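Local structure of putative methyltransferase (Emericella variicolor, 7DMB) at residues 85-97 against 318-331. The protein binds S-adenosyl-L-homocysteine and probably acts as a trans-acting methyltransferase working with the polyketide synthase of calbistrin biosynthesis. Sequence-based numbering, arbitrary orientation.
Sequences PHFEKYRNWLASE and KYVDFMVGLLPGWW
Helix 85-97 and helix 319-324 run roughly antiparallel, their axes 143° apart, and the first turns of helix 85-97 lie against the turn and 3-10 segment that follow helix 319-324. H86 and Y90, one helical turn apart, each donate to a backbone carbonyl of segment 318-331. H86 NE2 reaches L326 O at 2.7 Å. The bond is bent, and the donor stands above the carbonyl plane. With CG of H86 between the backbone N and the carbonyl carbon (chi1 79°), the ring has L326 O at its edge, near its plane. P328 lies over one face of this ring, with its CG 3.6 Å from H86 CE1. F87 of the same helix lies on the opposite face. Y90 OH donates to F322 O at 2.8 Å, in the carbonyl plane and on a lone pair. The same hydroxyl sits over one face of the F322 ring, toward its rim, 3.3 Å from F322 CD1. L326 covers a face of the Y90 ring, its CG over the centre. G325 passes close beside Y90, with its C 3.5 Å from Y90 CD1. W331 NE1, from the 3-10 segment, donates to G325 O at 2.8 Å, which holds the indole with one face toward K89. K89 CB sits over the centre of its six-membered ring, and W93 CB meets its edge. Farther along, the edge of the W93 ring meets K318, with W93 CZ2 3.4 Å from K318 CG. Behind this layer, F322 packs on helices 56-79 and 140-157. The contact joins N-terminal helix 85-101 to the segment after strand 306-313 of the seven-stranded class I methyltransferase sheet. The two side-chain bonds thus grip the carbonyls of F322 and L326, and aromatic and aliphatic groups pack around them.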
ATOM      1  N   PRO A  85      14.208  18.484   9.538  1.00 24.23           N
ATOM      2  CA  PRO A  85      14.349  18.860   8.122  1.00 26.41           C
ATOM      3  C   PRO A  85      13.221  18.343   7.243  1.00 21.56           C
ATOM      4  O   PRO A  85      12.783  19.065   6.343  1.00 22.91           O
ATOM      5  CB  PRO A  85      15.709  18.251   7.727  1.00 28.54           C
ATOM      6  CG  PRO A  85      16.440  18.054   9.027  1.00 30.86           C
ATOM      7  CD  PRO A  85      15.375  17.731  10.031  1.00 26.85           C
ATOM      8  N   HIS A  86      12.718  17.125   7.484  1.00 20.64           N
ATOM      9  CA  HIS A  86      11.684  16.587   6.603  1.00 21.76           C
ATOM     10  C   HIS A  86      10.335  17.275   6.792  1.00 18.76           C
ATOM     11  O   HIS A  86       9.519  17.275   5.861  1.00 18.08           O
ATOM     12  CB  HIS A  86      11.547  15.070   6.779  1.00 21.28           C
ATOM     13  CG  HIS A  86      10.769  14.654   7.994  1.00 23.74           C
ATOM     14  ND1 HIS A  86      11.363  14.426   9.216  1.00 22.66           N
ATOM     15  CD2 HIS A  86       9.448  14.400   8.161  1.00 19.33           C
ATOM     16  CE1 HIS A  86      10.438  14.072  10.092  1.00 24.31           C
ATOM     17  NE2 HIS A  86       9.268  14.042   9.476  1.00 22.45           N
ATOM     18  N   PHE A  87      10.076  17.862   7.961  1.00 17.75           N
ATOM     19  CA  PHE A  87       8.855  18.644   8.109  1.00 18.77           C
ATOM     20  C   PHE A  87       8.909  19.866   7.212  1.00 16.72           C
ATOM     21  O   PHE A  87       7.891  20.272   6.638  1.00 14.71           O
ATOM     22  CB  PHE A  87       8.655  19.066   9.570  1.00 15.71           C
ATOM     23  CG  PHE A  87       8.337  17.926  10.495  1.00 15.77           C
ATOM     24  CD1 PHE A  87       8.934  17.846  11.748  1.00 15.15           C
ATOM     25  CD2 PHE A  87       7.421  16.945  10.127  1.00 13.86           C
ATOM     26  CE1 PHE A  87       8.639  16.790  12.612  1.00 15.38           C
ATOM     27  CE2 PHE A  87       7.124  15.897  10.985  1.00 15.26           C
ATOM     28  CZ  PHE A  87       7.734  15.820  12.230  1.00 14.04           C
ATOM     29  N   GLU A  88      10.105  20.459   7.085  1.00 20.71           N
ATOM     30  CA  GLU A  88      10.332  21.569   6.167  1.00 20.95           C
ATOM     31  C   GLU A  88      10.109  21.141   4.726  1.00 19.61           C
ATOM     32  O   GLU A  88       9.553  21.898   3.922  1.00 20.10           O
ATOM     33  CB  GLU A  88      11.757  22.098   6.332  1.00 23.92           C
ATOM     34  CG  GLU A  88      12.081  22.739   7.669  1.00 25.71           C
ATOM     35  CD  GLU A  88      13.553  23.099   7.765  1.00 36.28           C
ATOM     36  OE1 GLU A  88      14.317  22.309   8.365  1.00 37.75           O
ATOM     37  OE2 GLU A  88      13.951  24.152   7.208  1.00 36.74           O
ATOM     38  N   LYS A  89      10.572  19.940   4.373  1.00 21.49           N
ATOM     39  CA  LYS A  89      10.345  19.423   3.028  1.00 22.33           C
ATOM     40  C   LYS A  89       8.856  19.294   2.740  1.00 22.97           C
ATOM     41  O   LYS A  89       8.396  19.652   1.646  1.00 16.87           O
ATOM     42  CB  LYS A  89      11.041  18.072   2.871  1.00 21.50           C
ATOM     43  CG  LYS A  89      12.549  18.122   3.155  1.00 27.82           C
ATOM     44  CD  LYS A  89      13.304  17.097   2.317  1.00 25.70           C
ATOM     45  CE  LYS A  89      14.807  17.201   2.545  1.00 35.08           C
ATOM     46  NZ  LYS A  89      15.243  16.509   3.791  1.00 36.98           N
ATOM     47  N   TYR A  90       8.086  18.803   3.724  1.00 18.17           N
ATOM     48  CA  TYR A  90       6.644  18.642   3.551  1.00 17.63           C
ATOM     49  C   TYR A  90       5.952  19.992   3.404  1.00 17.54           C
ATOM     50  O   TYR A  90       5.112  20.174   2.512  1.00 17.93           O
ATOM     51  CB  TYR A  90       6.058  17.859   4.729  1.00 15.37           C
ATOM     52  CG  TYR A  90       4.573  17.577   4.626  1.00 13.54           C
ATOM     53  CD1 TYR A  90       4.104  16.488   3.903  1.00 16.56           C
ATOM     54  CD2 TYR A  90       3.640  18.389   5.268  1.00 12.93           C
ATOM     55  CE1 TYR A  90       2.741  16.206   3.812  1.00 12.09           C
ATOM     56  CE2 TYR A  90       2.277  18.113   5.189  1.00 14.19           C
ATOM     57  CZ  TYR A  90       1.830  17.017   4.458  1.00 14.03           C
ATOM     58  OH  TYR A  90       0.482  16.726   4.367  1.00  8.88           O
ATOM     59  N   ARG A  91       6.278  20.944   4.289  1.00 17.02           N
ATOM     60  CA  ARG A  91       5.757  22.304   4.159  1.00 15.11           C
ATOM     61  C   ARG A  91       6.076  22.886   2.778  1.00 20.02           C
ATOM     62  O   ARG A  91       5.190  23.407   2.089  1.00 18.14           O
ATOM     63  CB  ARG A  91       6.325  23.198   5.268  1.00 16.85           C
ATOM     64  CG  ARG A  91       6.043  24.698   5.062  1.00 21.90           C
ATOM     65  CD  ARG A  91       6.217  25.562   6.327  1.00 21.01           C
ATOM     66  NE  ARG A  91       7.611  25.689   6.753  1.00 24.33           N
ATOM     67  CZ  ARG A  91       7.995  26.119   7.953  1.00 23.36           C
ATOM     68  NH1 ARG A  91       7.094  26.490   8.854  1.00 18.02           N
ATOM     69  NH2 ARG A  91       9.288  26.178   8.253  1.00 27.19           N
ATOM     70  N   ASN A  92       7.341  22.786   2.350  1.00 19.42           N
ATOM     71  CA  ASN A  92       7.729  23.294   1.035  1.00 19.71           C
ATOM     72  C   ASN A  92       6.976  22.575  -0.076  1.00 20.04           C
ATOM     73  O   ASN A  92       6.451  23.213  -0.995  1.00 16.42           O
ATOM     74  CB  ASN A  92       9.239  23.146   0.835  1.00 20.04           C
ATOM     75  CG  ASN A  92      10.039  24.113   1.693  1.00 26.72           C
ATOM     76  OD1 ASN A  92       9.519  25.133   2.171  1.00 23.59           O
ATOM     77  ND2 ASN A  92      11.315  23.801   1.891  1.00 25.82           N
ATOM     78  N   TRP A  93       6.929  21.236  -0.014  1.00 18.35           N
ATOM     79  CA  TRP A  93       6.156  20.475  -0.993  1.00 17.61           C
ATOM     80  C   TRP A  93       4.689  20.889  -0.987  1.00 16.86           C
ATOM     81  O   TRP A  93       4.091  21.097  -2.049  1.00 18.12           O
ATOM     82  CB  TRP A  93       6.272  18.966  -0.732  1.00 17.56           C
ATOM     83  CG  TRP A  93       5.297  18.198  -1.583  1.00 16.16           C
ATOM     84  CD1 TRP A  93       5.429  17.902  -2.911  1.00 17.94           C
ATOM     85  CD2 TRP A  93       4.019  17.688  -1.186  1.00 15.67           C
ATOM     86  NE1 TRP A  93       4.324  17.221  -3.358  1.00 18.37           N
ATOM     87  CE2 TRP A  93       3.440  17.082  -2.322  1.00 18.95           C
ATOM     88  CE3 TRP A  93       3.310  17.681   0.016  1.00 17.10           C
ATOM     89  CZ2 TRP A  93       2.189  16.473  -2.288  1.00 19.62           C
ATOM     90  CZ3 TRP A  93       2.066  17.059   0.048  1.00 22.52           C
ATOM     91  CH2 TRP A  93       1.521  16.467  -1.094  1.00 17.01           C
ATOM     92  N   LEU A  94       4.085  21.008   0.196  1.00 17.62           N
ATOM     93  CA  LEU A  94       2.660  21.330   0.241  1.00 18.94           C
ATOM     94  C   LEU A  94       2.382  22.727  -0.314  1.00 14.56           C
ATOM     95  O   LEU A  94       1.384  22.921  -1.009  1.00 16.41           O
ATOM     96  CB  LEU A  94       2.116  21.192   1.664  1.00 18.65           C
ATOM     97  CG  LEU A  94       0.598  20.956   1.711  1.00 17.28           C
ATOM     98  CD1 LEU A  94       0.208  19.836   0.803  1.00 20.42           C
ATOM     99  CD2 LEU A  94       0.118  20.682   3.111  1.00 18.42           C
ATOM    100  N   ALA A  95       3.254  23.705  -0.028  1.00 17.56           N
ATOM    101  CA  ALA A  95       3.109  25.037  -0.620  1.00 19.76           C
ATOM    102  C   ALA A  95       3.134  24.979  -2.142  1.00 17.45           C
ATOM    103  O   ALA A  95       2.417  25.734  -2.806  1.00 18.29           O
ATOM    104  CB  ALA A  95       4.217  25.977  -0.134  1.00 16.82           C
ATOM    105  N   SER A  96       3.959  24.100  -2.713  1.00 16.58           N
ATOM    106  CA  SER A  96       4.038  24.024  -4.167  1.00 14.88           C
ATOM    107  C   SER A  96       2.802  23.349  -4.753  1.00 17.66           C
ATOM    108  O   SER A  96       2.322  23.738  -5.823  1.00 16.34           O
ATOM    109  CB  SER A  96       5.318  23.301  -4.581  1.00 17.80           C
ATOM    110  OG  SER A  96       5.121  21.903  -4.605  1.00 26.80           O
ATOM    111  N   GLU A  97       2.245  22.355  -4.054  1.00 19.54           N
ATOM    112  CA  GLU A  97       1.008  21.741  -4.533  1.00 15.53           C
ATOM    113  C   GLU A  97      -0.166  22.712  -4.404  1.00 12.47           C
ATOM    114  O   GLU A  97      -0.994  22.816  -5.313  1.00 13.59           O
ATOM    115  CB  GLU A  97       0.756  20.428  -3.782  1.00 19.71           C
ATOM    116  CG  GLU A  97      -0.030  19.357  -4.554  1.00 17.04           C
ATOM    117  CD  GLU A  97       0.666  18.840  -5.821  1.00 16.69           C
ATOM    118  OE1 GLU A  97       1.907  18.833  -5.903  1.00 17.29           O
ATOM    119  OE2 GLU A  97      -0.044  18.409  -6.745  1.00 23.88           O
ATOM    120  N   LYS A 318      -1.410  12.806  -5.550  1.00 10.40           N
ATOM    121  CA  LYS A 318      -0.542  13.066  -4.407  1.00 13.47           C
ATOM    122  C   LYS A 318      -1.222  12.797  -3.065  1.00 14.83           C
ATOM    123  O   LYS A 318      -0.792  13.348  -2.043  1.00 11.41           O
ATOM    124  CB  LYS A 318      -0.038  14.512  -4.453  1.00 16.47           C
ATOM    125  CG  LYS A 318       1.320  14.735  -5.125  1.00 22.30           C
ATOM    126  CD  LYS A 318       1.455  14.007  -6.435  1.00 20.21           C
ATOM    127  CE  LYS A 318       2.920  13.711  -6.745  1.00 32.10           C
ATOM    128  NZ  LYS A 318       3.079  12.851  -7.955  1.00 35.89           N
ATOM    129  N   TYR A 319      -2.278  11.977  -3.041  1.00 12.46           N
ATOM    130  CA  TYR A 319      -2.969  11.720  -1.781  1.00 12.94           C
ATOM    131  C   TYR A 319      -2.045  11.023  -0.792  1.00 14.29           C
ATOM    132  O   TYR A 319      -2.060  11.325   0.406  1.00 17.00           O
ATOM    133  CB  TYR A 319      -4.244  10.902  -2.027  1.00 11.57           C
ATOM    134  CG  TYR A 319      -4.967  10.441  -0.765  1.00 15.29           C
ATOM    135  CD1 TYR A 319      -5.529  11.354   0.107  1.00 15.58           C
ATOM    136  CD2 TYR A 319      -5.096   9.082  -0.460  1.00 16.72           C
ATOM    137  CE1 TYR A 319      -6.187  10.953   1.246  1.00 12.50           C
ATOM    138  CE2 TYR A 319      -5.762   8.666   0.696  1.00 16.61           C
ATOM    139  CZ  TYR A 319      -6.305   9.609   1.538  1.00 15.22           C
ATOM    140  OH  TYR A 319      -6.959   9.229   2.685  1.00 15.67           O
ATOM    141  N   VAL A 320      -1.206  10.105  -1.276  1.00 15.27           N
ATOM    142  CA  VAL A 320      -0.303   9.394  -0.374  1.00 15.62           C
ATOM    143  C   VAL A 320       0.814  10.319   0.100  1.00 17.01           C
ATOM    144  O   VAL A 320       1.206  10.279   1.271  1.00 17.04           O
ATOM    145  CB  VAL A 320       0.239   8.117  -1.043  1.00 12.42           C
ATOM    146  CG1 VAL A 320       0.931   7.240  -0.014  1.00 11.79           C
ATOM    147  CG2 VAL A 320      -0.920   7.344  -1.652  1.00 11.15           C
ATOM    148  N   ASP A 321       1.330  11.177  -0.790  1.00 11.34           N
ATOM    149  CA  ASP A 321       2.280  12.199  -0.368  1.00 14.53           C
ATOM    150  C   ASP A 321       1.704  13.046   0.755  1.00 14.70           C
ATOM    151  O   ASP A 321       2.387  13.334   1.743  1.00 15.22           O
ATOM    152  CB  ASP A 321       2.672  13.101  -1.543  1.00 16.66           C
ATOM    153  CG  ASP A 321       3.205  12.324  -2.716  1.00 16.80           C
ATOM    154  OD1 ASP A 321       4.425  12.387  -2.956  1.00 20.70           O
ATOM    155  OD2 ASP A 321       2.400  11.644  -3.387  1.00 17.97           O
ATOM    156  N   PHE A 322       0.448  13.472   0.608  1.00 12.82           N
ATOM    157  CA  PHE A 322      -0.183  14.261   1.660  1.00 15.28           C
ATOM    158  C   PHE A 322      -0.265  13.478   2.968  1.00 15.61           C
ATOM    159  O   PHE A 322      -0.011  14.027   4.051  1.00 12.86           O
ATOM    160  CB  PHE A 322      -1.577  14.701   1.217  1.00 15.40           C
ATOM    161  CG  PHE A 322      -2.337  15.419   2.283  1.00 16.49           C
ATOM    162  CD1 PHE A 322      -2.201  16.785   2.429  1.00 15.33           C
ATOM    163  CD2 PHE A 322      -3.167  14.724   3.164  1.00 13.97           C
ATOM    164  CE1 PHE A 322      -2.878  17.459   3.421  1.00 16.97           C
ATOM    165  CE2 PHE A 322      -3.836  15.392   4.159  1.00 14.00           C
ATOM    166  CZ  PHE A 322      -3.694  16.768   4.285  1.00 13.71           C
ATOM    167  N   MET A 323      -0.599  12.187   2.885  1.00 16.22           N
ATOM    168  CA  MET A 323      -0.970  11.448   4.086  1.00 13.63           C
ATOM    169  C   MET A 323       0.243  11.020   4.888  1.00 12.70           C
ATOM    170  O   MET A 323       0.186  10.965   6.118  1.00 12.52           O
ATOM    171  CB  MET A 323      -1.804  10.216   3.712  1.00 14.92           C
ATOM    172  CG  MET A 323      -3.270  10.517   3.478  1.00 12.48           C
ATOM    173  SD  MET A 323      -4.056  11.359   4.858  1.00 12.53           S
ATOM    174  CE  MET A 323      -3.691  10.209   6.190  1.00  9.92           C
ATOM    175  N   VAL A 324       1.334  10.665   4.218  1.00 15.75           N
ATOM    176  CA  VAL A 324       2.494  10.110   4.904  1.00 20.55           C
ATOM    177  C   VAL A 324       3.738  10.975   4.750  1.00 13.94           C
ATOM    178  O   VAL A 324       4.785  10.633   5.300  1.00 12.30           O
ATOM    179  CB  VAL A 324       2.774   8.666   4.438  1.00 19.06           C
ATOM    180  CG1 VAL A 324       1.510   7.813   4.569  1.00 15.49           C
ATOM    181  CG2 VAL A 324       3.212   8.681   3.021  1.00 19.27           C
ATOM    182  N   GLY A 325       3.641  12.113   4.066  1.00 13.51           N
ATOM    183  CA  GLY A 325       4.792  12.991   3.902  1.00 18.61           C
ATOM    184  C   GLY A 325       5.374  13.511   5.203  1.00 13.69           C
ATOM    185  O   GLY A 325       6.539  13.908   5.241  1.00 14.59           O
ATOM    186  N   LEU A 326       4.594  13.516   6.277  1.00 16.76           N
ATOM    187  CA  LEU A 326       5.111  13.984   7.552  1.00 13.70           C
ATOM    188  C   LEU A 326       6.051  12.978   8.208  1.00 19.56           C
ATOM    189  O   LEU A 326       6.654  13.302   9.238  1.00 21.17           O
ATOM    190  CB  LEU A 326       3.933  14.331   8.485  1.00 15.16           C
ATOM    191  CG  LEU A 326       3.185  15.646   8.172  1.00 12.59           C
ATOM    192  CD1 LEU A 326       1.877  15.757   8.955  1.00  9.72           C
ATOM    193  CD2 LEU A 326       4.070  16.867   8.426  1.00 11.40           C
ATOM    194  N   LEU A 327       6.213  11.776   7.621  1.00 15.38           N
ATOM    195  CA  LEU A 327       7.193  10.787   8.074  1.00 18.17           C
ATOM    196  C   LEU A 327       8.524  10.954   7.340  1.00 21.62           C
ATOM    197  O   LEU A 327       8.539  11.151   6.110  1.00 20.72           O
ATOM    198  CB  LEU A 327       6.675   9.372   7.856  1.00 17.80           C
ATOM    199  CG  LEU A 327       5.283   9.159   8.435  1.00 19.80           C
ATOM    200  CD1 LEU A 327       4.762   7.753   8.120  1.00 22.07           C
ATOM    201  CD2 LEU A 327       5.330   9.421   9.932  1.00 17.08           C
ATOM    202  N   PRO A 328       9.629  10.844   8.099  1.00 24.27           N
ATOM    203  CA  PRO A 328      10.967  11.010   7.489  1.00 22.01           C
ATOM    204  C   PRO A 328      11.229  10.058   6.335  1.00 24.11           C
ATOM    205  O   PRO A 328      11.899  10.429   5.365  1.00 19.60           O
ATOM    206  CB  PRO A 328      11.936  10.726   8.650  1.00 23.14           C
ATOM    207  CG  PRO A 328      11.108  10.536   9.882  1.00 21.08           C
ATOM    208  CD  PRO A 328       9.686  10.334   9.484  1.00 18.77           C
ATOM    209  N   GLY A 329      10.705   8.836   6.417  1.00 18.51           N
ATOM    210  CA  GLY A 329      10.932   7.846   5.386  1.00 22.68           C
ATOM    211  C   GLY A 329      10.366   8.197   4.023  1.00 24.34           C
ATOM    212  O   GLY A 329      10.844   7.672   3.016  1.00 25.35           O
ATOM    213  N   TRP A 330       9.348   9.060   3.959  1.00 25.49           N
ATOM    214  CA  TRP A 330       8.806   9.451   2.656  1.00 21.57           C
ATOM    215  C   TRP A 330       9.839  10.186   1.813  1.00 20.09           C
ATOM    216  O   TRP A 330       9.688  10.277   0.591  1.00 19.41           O
ATOM    217  CB  TRP A 330       7.552  10.322   2.837  1.00 18.33           C
ATOM    218  CG  TRP A 330       6.767  10.527   1.568  1.00 19.85           C
ATOM    219  CD1 TRP A 330       6.632  11.696   0.849  1.00 18.54           C
ATOM    220  CD2 TRP A 330       6.023   9.534   0.856  1.00 15.82           C
ATOM    221  NE1 TRP A 330       5.842  11.476  -0.255  1.00 19.85           N
ATOM    222  CE2 TRP A 330       5.463  10.155  -0.272  1.00 14.40           C
ATOM    223  CE3 TRP A 330       5.789   8.167   1.060  1.00 21.30           C
ATOM    224  CZ2 TRP A 330       4.671   9.459  -1.188  1.00 17.40           C
ATOM    225  CZ3 TRP A 330       4.996   7.474   0.145  1.00 14.17           C
ATOM    226  CH2 TRP A 330       4.447   8.121  -0.957  1.00 16.19           C
ATOM    227  N   TRP A 331      10.890  10.703   2.436  1.00 19.45           N
ATOM    228  CA  TRP A 331      11.875  11.504   1.740  1.00 23.93           C
ATOM    229  C   TRP A 331      13.144  10.727   1.422  1.00 24.75           C
ATOM    230  O   TRP A 331      14.068  11.292   0.835  1.00 26.41           O
ATOM    231  CB  TRP A 331      12.161  12.768   2.556  1.00 20.76           C
ATOM    232  CG  TRP A 331      10.863  13.460   2.800  1.00 22.93           C
ATOM    233  CD1 TRP A 331      10.068  13.340   3.901  1.00 18.78           C
ATOM    234  CD2 TRP A 331      10.160  14.319   1.887  1.00 23.07           C
ATOM    235  NE1 TRP A 331       8.922  14.088   3.742  1.00 23.86           N
ATOM    236  CE2 TRP A 331       8.952  14.695   2.515  1.00 20.43           C
ATOM    237  CE3 TRP A 331      10.440  14.813   0.607  1.00 21.49           C
ATOM    238  CZ2 TRP A 331       8.029  15.542   1.912  1.00 20.58           C
ATOM    239  CZ3 TRP A 331       9.516  15.655   0.006  1.00 22.30           C
ATOM    240  CH2 TRP A 331       8.325  16.010   0.661  1.00 21.50           C
TER